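Local coordinates for chintase (Rhizomucor miehei, PDB 5YUQ), which hydrolyses chitin as a family 18 glycoside hydrolase whose active site is a tunnel, at residues W169-D182 with I223-R237. Numbering follows the deposited sequence.
Sequences WASTVDAFYIMAYD and IPAEQLVLGVPFYGR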
loop_
_atom_site.group_PDB
_atom_site.type_symbol
_atom_site.label_atom_id
_atom_site.label_comp_id
_atom_site.label_asym_id
_atom_site.label_seq_id
_atom_site.Cartn_x
_atom_site.Cartn_y
_atom_site.Cartn_z
ATOM N N TRP A 169 4.615 10.280 -17.788
ATOM C CA TRP A 169 4.485 9.758 -16.430
ATOM C C TRP A 169 5.845 9.776 -15.752
ATOM O O TRP A 169 6.016 10.376 -14.698
ATOM C CB TRP A 169 3.889 8.345 -16.434
ATOM C CG TRP A 169 2.393 8.344 -16.400
ATOM C CD1 TRP A 169 1.542 8.026 -17.422
ATOM C CD2 TRP A 169 1.573 8.667 -15.274
ATOM N NE1 TRP A 169 0.235 8.145 -17.000
ATOM C CE2 TRP A 169 0.227 8.528 -15.683
ATOM C CE3 TRP A 169 1.842 9.066 -13.963
ATOM C CZ2 TRP A 169 -0.844 8.777 -14.824
ATOM C CZ3 TRP A 169 0.780 9.300 -13.103
ATOM C CH2 TRP A 169 -0.549 9.165 -13.540
ATOM N N ALA A 170 6.821 9.128 -16.374
ATOM C CA ALA A 170 8.148 9.026 -15.780
ATOM C C ALA A 170 8.835 10.389 -15.696
ATOM O O ALA A 170 9.604 10.641 -14.772
ATOM C CB ALA A 170 9.009 8.037 -16.566
ATOM N N SER A 171 8.558 11.283 -16.642
ATOM C CA SER A 171 9.233 12.579 -16.608
ATOM C C SER A 171 8.608 13.592 -15.649
ATOM O O SER A 171 9.195 14.640 -15.379
ATOM C CB SER A 171 9.355 13.178 -18.012
ATOM O OG SER A 171 8.086 13.555 -18.516
ATOM N N THR A 172 7.437 13.269 -15.107
ATOM C CA THR A 172 6.726 14.215 -14.251
ATOM C C THR A 172 6.713 13.754 -12.809
ATOM O O THR A 172 6.897 14.553 -11.894
ATOM C CB THR A 172 5.264 14.393 -14.708
ATOM O OG1 THR A 172 5.244 14.810 -16.080
ATOM C CG2 THR A 172 4.553 15.444 -13.861
ATOM N N VAL A 173 6.496 12.460 -12.617
ATOM C CA VAL A 173 6.328 11.894 -11.283
ATOM C C VAL A 173 7.652 11.353 -10.769
ATOM O O VAL A 173 8.361 10.641 -11.485
ATOM C CB VAL A 173 5.257 10.773 -11.304
ATOM C CG1 VAL A 173 5.174 10.061 -9.942
ATOM C CG2 VAL A 173 3.904 11.351 -11.700
ATOM N N ASP A 174 7.997 11.688 -9.530
ATOM C CA ASP A 174 9.285 11.278 -9.001
ATOM C C ASP A 174 9.377 9.782 -8.728
ATOM O O ASP A 174 10.390 9.157 -9.032
ATOM C CB ASP A 174 9.618 12.071 -7.731
ATOM C CG ASP A 174 9.782 13.538 -8.016
ATOM O OD1 ASP A 174 10.626 13.878 -8.878
ATOM O OD2 ASP A 174 9.035 14.349 -7.432
ATOM N N ALA A 175 8.324 9.204 -8.160
ATOM C CA ALA A 175 8.375 7.794 -7.787
ATOM C C ALA A 175 7.007 7.177 -7.731
ATOM O O ALA A 175 6.012 7.859 -7.455
ATOM C CB ALA A 175 9.087 7.608 -6.438
ATOM N N PHE A 176 6.979 5.873 -7.978
ATOM C CA PHE A 176 5.748 5.109 -8.039
ATOM C C PHE A 176 5.862 4.035 -6.975
ATOM O O PHE A 176 6.717 3.139 -7.065
ATOM C CB PHE A 176 5.604 4.469 -9.422
ATOM C CG PHE A 176 5.490 5.472 -10.550
ATOM C CD1 PHE A 176 6.604 6.180 -10.985
ATOM C CD2 PHE A 176 4.275 5.702 -11.174
ATOM C CE1 PHE A 176 6.505 7.109 -12.010
ATOM C CE2 PHE A 176 4.160 6.620 -12.213
ATOM C CZ PHE A 176 5.278 7.331 -12.637
ATOM N N TYR A 177 5.027 4.133 -5.947
ATOM C CA TYR A 177 5.112 3.228 -4.803
ATOM C C TYR A 177 4.189 2.041 -5.031
ATOM O O TYR A 177 2.978 2.174 -4.896
ATOM C CB TYR A 177 4.673 3.946 -3.521
ATOM C CG TYR A 177 5.563 5.081 -3.032
ATOM C CD1 TYR A 177 6.680 5.498 -3.749
ATOM C CD2 TYR A 177 5.273 5.730 -1.841
ATOM C CE1 TYR A 177 7.482 6.538 -3.288
ATOM C CE2 TYR A 177 6.068 6.766 -1.371
ATOM C CZ TYR A 177 7.169 7.157 -2.093
ATOM O OH TYR A 177 7.951 8.184 -1.622
ATOM N N ILE A 178 4.754 0.882 -5.361
ATOM C CA ILE A 178 3.948 -0.299 -5.677
ATOM C C ILE A 178 3.371 -0.956 -4.429
ATOM O O ILE A 178 4.105 -1.387 -3.537
ATOM C CB ILE A 178 4.762 -1.347 -6.450
ATOM C CG1 ILE A 178 5.268 -0.753 -7.766
ATOM C CG2 ILE A 178 3.914 -2.572 -6.740
ATOM C CD1 ILE A 178 6.224 -1.668 -8.517
ATOM N N MET A 179 2.047 -1.052 -4.380
ATOM C CA MET A 179 1.386 -1.662 -3.236
ATOM C C MET A 179 1.334 -3.172 -3.406
ATOM O O MET A 179 0.284 -3.752 -3.682
ATOM C CB MET A 179 -0.001 -1.053 -3.044
ATOM C CG MET A 179 0.081 0.422 -2.661
ATOM S SD MET A 179 -1.519 1.232 -2.513
ATOM C CE MET A 179 -2.496 -0.080 -1.770
ATOM N N ALA A 180 2.493 -3.803 -3.253
ATOM C CA ALA A 180 2.608 -5.248 -3.396
ATOM C C ALA A 180 2.198 -5.947 -2.114
ATOM O O ALA A 180 2.977 -6.673 -1.509
ATOM C CB ALA A 180 4.032 -5.619 -3.756
ATOM N N TYR A 181 0.958 -5.715 -1.713
ATOM C CA TYR A 181 0.397 -6.351 -0.545
ATOM C C TYR A 181 -1.106 -6.374 -0.752
ATOM O O TYR A 181 -1.597 -5.809 -1.730
ATOM C CB TYR A 181 0.819 -5.636 0.746
ATOM C CG TYR A 181 0.843 -4.121 0.711
ATOM C CD1 TYR A 181 -0.330 -3.390 0.682
ATOM C CD2 TYR A 181 2.043 -3.426 0.781
ATOM C CE1 TYR A 181 -0.318 -2.004 0.675
ATOM C CE2 TYR A 181 2.071 -2.035 0.791
ATOM C CZ TYR A 181 0.887 -1.331 0.741
ATOM O OH TYR A 181 0.893 0.043 0.756
ATOM N N ASP A 182 -1.822 -7.061 0.134
ATOM C CA ASP A 182 -3.237 -7.351 -0.076
ATOM C C ASP A 182 -3.442 -8.016 -1.429
ATOM O O ASP A 182 -4.440 -7.770 -2.108
ATOM C CB ASP A 182 -4.098 -6.089 0.017
ATOM C CG ASP A 182 -3.988 -5.403 1.354
ATOM O OD1 ASP A 182 -3.601 -6.056 2.348
ATOM O OD2 ASP A 182 -4.295 -4.198 1.409
ATOM N N ILE A 223 8.119 2.638 -16.882
ATOM C CA ILE A 223 8.691 3.318 -15.726
ATOM C C ILE A 223 10.066 2.736 -15.413
ATOM O O ILE A 223 10.189 1.531 -15.186
ATOM C CB ILE A 223 7.794 3.206 -14.482
ATOM C CG1 ILE A 223 6.369 3.676 -14.802
ATOM C CG2 ILE A 223 8.397 4.009 -13.338
ATOM C CD1 ILE A 223 6.272 5.067 -15.444
ATOM N N PRO A 224 11.113 3.582 -15.416
ATOM C CA PRO A 224 12.440 3.051 -15.090
ATOM C C PRO A 224 12.478 2.495 -13.673
ATOM O O PRO A 224 11.790 3.016 -12.785
ATOM C CB PRO A 224 13.345 4.279 -15.199
ATOM C CG PRO A 224 12.610 5.197 -16.151
ATOM C CD PRO A 224 11.164 5.006 -15.784
ATOM N N ALA A 225 13.271 1.449 -13.465
ATOM C CA ALA A 225 13.314 0.775 -12.172
ATOM C C ALA A 225 13.641 1.724 -11.025
ATOM O O ALA A 225 13.116 1.570 -9.913
ATOM C CB ALA A 225 14.319 -0.374 -12.216
ATOM N N GLU A 226 14.503 2.707 -11.282
ATOM C CA GLU A 226 14.939 3.604 -10.219
ATOM C C GLU A 226 13.810 4.507 -9.722
ATOM O O GLU A 226 13.928 5.132 -8.670
ATOM C CB GLU A 226 16.148 4.429 -10.670
ATOM C CG GLU A 226 15.889 5.328 -11.846
ATOM C CD GLU A 226 17.161 5.980 -12.353
ATOM O OE1 GLU A 226 17.437 7.129 -11.953
ATOM O OE2 GLU A 226 17.884 5.342 -13.150
ATOM N N GLN A 227 12.711 4.565 -10.469
ATOM C CA GLN A 227 11.557 5.339 -10.023
ATOM C C GLN A 227 10.479 4.452 -9.421
ATOM O O GLN A 227 9.405 4.936 -9.072
ATOM C CB GLN A 227 10.967 6.161 -11.167
ATOM C CG GLN A 227 11.860 7.298 -11.605
ATOM C CD GLN A 227 11.296 8.057 -12.772
ATOM O OE1 GLN A 227 11.731 7.870 -13.912
ATOM N NE2 GLN A 227 10.310 8.913 -12.507
ATOM N N LEU A 228 10.755 3.157 -9.321
ATOM C CA LEU A 228 9.815 2.244 -8.675
ATOM C C LEU A 228 10.245 2.005 -7.240
ATOM O O LEU A 228 11.432 1.872 -6.943
ATOM C CB LEU A 228 9.736 0.916 -9.418
ATOM C CG LEU A 228 9.169 1.006 -10.831
ATOM C CD1 LEU A 228 9.274 -0.345 -11.501
ATOM C CD2 LEU A 228 7.711 1.488 -10.812
ATOM N N VAL A 229 9.268 1.964 -6.345
ATOM C CA VAL A 229 9.521 1.729 -4.938
ATOM C C VAL A 229 8.666 0.536 -4.539
ATOM O O VAL A 229 7.463 0.519 -4.793
ATOM C CB VAL A 229 9.163 2.982 -4.115
ATOM C CG1 VAL A 229 9.079 2.659 -2.637
ATOM C CG2 VAL A 229 10.190 4.092 -4.368
ATOM N N LEU A 230 9.288 -0.484 -3.963
ATOM C CA LEU A 230 8.541 -1.679 -3.587
ATOM C C LEU A 230 7.901 -1.507 -2.213
ATOM O O LEU A 230 8.596 -1.363 -1.211
ATOM C CB LEU A 230 9.450 -2.909 -3.573
ATOM C CG LEU A 230 8.781 -4.235 -3.202
ATOM C CD1 LEU A 230 7.709 -4.602 -4.208
ATOM C CD2 LEU A 230 9.820 -5.355 -3.083
ATOM N N GLY A 231 6.575 -1.510 -2.167
ATOM C CA GLY A 231 5.880 -1.406 -0.894
ATOM C C GLY A 231 5.797 -2.748 -0.207
ATOM O O GLY A 231 5.597 -3.770 -0.862
ATOM N N VAL A 232 5.916 -2.734 1.117
ATOM C CA VAL A 232 5.893 -3.947 1.919
ATOM C C VAL A 232 4.987 -3.713 3.115
ATOM O O VAL A 232 4.814 -2.582 3.560
ATOM C CB VAL A 232 7.321 -4.350 2.399
ATOM C CG1 VAL A 232 8.292 -4.367 1.220
ATOM C CG2 VAL A 232 7.826 -3.402 3.484
ATOM N N PRO A 233 4.384 -4.788 3.630
ATOM C CA PRO A 233 3.441 -4.684 4.745
ATOM C C PRO A 233 4.091 -4.967 6.094
ATOM O O PRO A 233 4.998 -5.804 6.180
ATOM C CB PRO A 233 2.434 -5.789 4.423
ATOM C CG PRO A 233 3.283 -6.857 3.792
ATOM C CD PRO A 233 4.356 -6.122 3.003
ATOM N N PHE A 234 3.636 -4.272 7.134
ATOM C CA PHE A 234 4.032 -4.602 8.507
ATOM C C PHE A 234 2.894 -5.353 9.197
ATOM O O PHE A 234 2.740 -5.300 10.421
ATOM C CB PHE A 234 4.393 -3.343 9.301
ATOM C CG PHE A 234 5.812 -2.856 9.091
ATOM C CD1 PHE A 234 6.576 -3.289 8.015
ATOM C CD2 PHE A 234 6.381 -1.967 9.990
ATOM C CE1 PHE A 234 7.894 -2.826 7.841
ATOM C CE2 PHE A 234 7.684 -1.507 9.825
ATOM C CZ PHE A 234 8.436 -1.932 8.745
ATOM N N TYR A 235 2.109 -6.062 8.392
ATOM C CA TYR A 235 0.979 -6.850 8.869
ATOM C C TYR A 235 0.849 -8.075 7.984
ATOM O O TYR A 235 1.445 -8.139 6.902
ATOM C CB TYR A 235 -0.318 -6.034 8.768
ATOM C CG TYR A 235 -0.695 -5.682 7.335
ATOM C CD1 TYR A 235 -0.126 -4.587 6.693
ATOM C CD2 TYR A 235 -1.608 -6.448 6.630
ATOM C CE1 TYR A 235 -0.450 -4.273 5.395
ATOM C CE2 TYR A 235 -1.942 -6.142 5.320
ATOM C CZ TYR A 235 -1.361 -5.050 4.713
ATOM O OH TYR A 235 -1.667 -4.708 3.411
ATOM N N GLY A 236 0.055 -9.035 8.444
ATOM C CA GLY A 236 -0.318 -10.173 7.636
ATOM C C GLY A 236 -1.830 -10.254 7.555
ATOM O O GLY A 236 -2.531 -9.371 8.056
ATOM N N ARG A 237 -2.335 -11.302 6.921
ATOM C CA ARG A 237 -3.783 -11.485 6.814
ATOM C C ARG A 237 -4.157 -12.919 7.114
ATOM O O ARG A 237 -3.454 -13.846 6.707
ATOM C CB ARG A 237 -4.278 -11.107 5.418
ATOM C CG ARG A 237 -5.717 -11.537 5.134
ATOM C CD ARG A 237 -6.314 -10.819 3.921
ATOM N NE ARG A 237 -6.348 -9.376 4.143
ATOM C CZ ARG A 237 -5.424 -8.538 3.700
ATOM N NH1 ARG A 237 -4.406 -8.993 2.977
ATOM N NH2 ARG A 237 -5.524 -7.246 3.965
HETATM O O HOH W 1 5.715 -6.533 -0.893
#
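Ile223 lays its CD1 methyl over one face of the Phe176 ring, 4.2 Å from the ring centroid, while Val173 CG1 lies toward the rim of the opposite face, so that the ring has an aliphatic neighbour on each face. Beside it, the extended side chain of Gln227 runs toward the end of helix 168-172, and its NE2 gives Ala170 O a nearly straight bond of 2.9 Å, on a lone pair in the carbonyl plane. From there the backbones pair as parallel strands: Phe176 N binds Gln227 O, Phe176 O takes Val229 N, Ile178 N binds Val229 O and Ile178 O takes Gly231 N. Tyr177 and Val229 point the same way on one face of the sheet, with CD1 of the tyrosine 3.6 Å from Val229 CB. Beyond the pairing, a water bridges Ala180 O and Gly231 O. At the far end Asp182 OD1 accepts from Tyr235 OH at 2.6 Å and, through the opposite face of the carboxylate, from Arg237 NH2 at 2.8 Å, the latter a salt bridge. With CG of Tyr235 set between its backbone N and carbonyl carbon (chi1 64°), the ring reaches across to Asp182, and its hydroxyl also meets Tyr181 CD1 at 3.3 Å. Strands 175-178 and 228-233 are neighbours in the family's TIM barrel: strand 144-149 flanks 175-178 on its other edge, strand 346-350 pairs with 228-240, and helix 211-220 packs on Ile178 and Leu228.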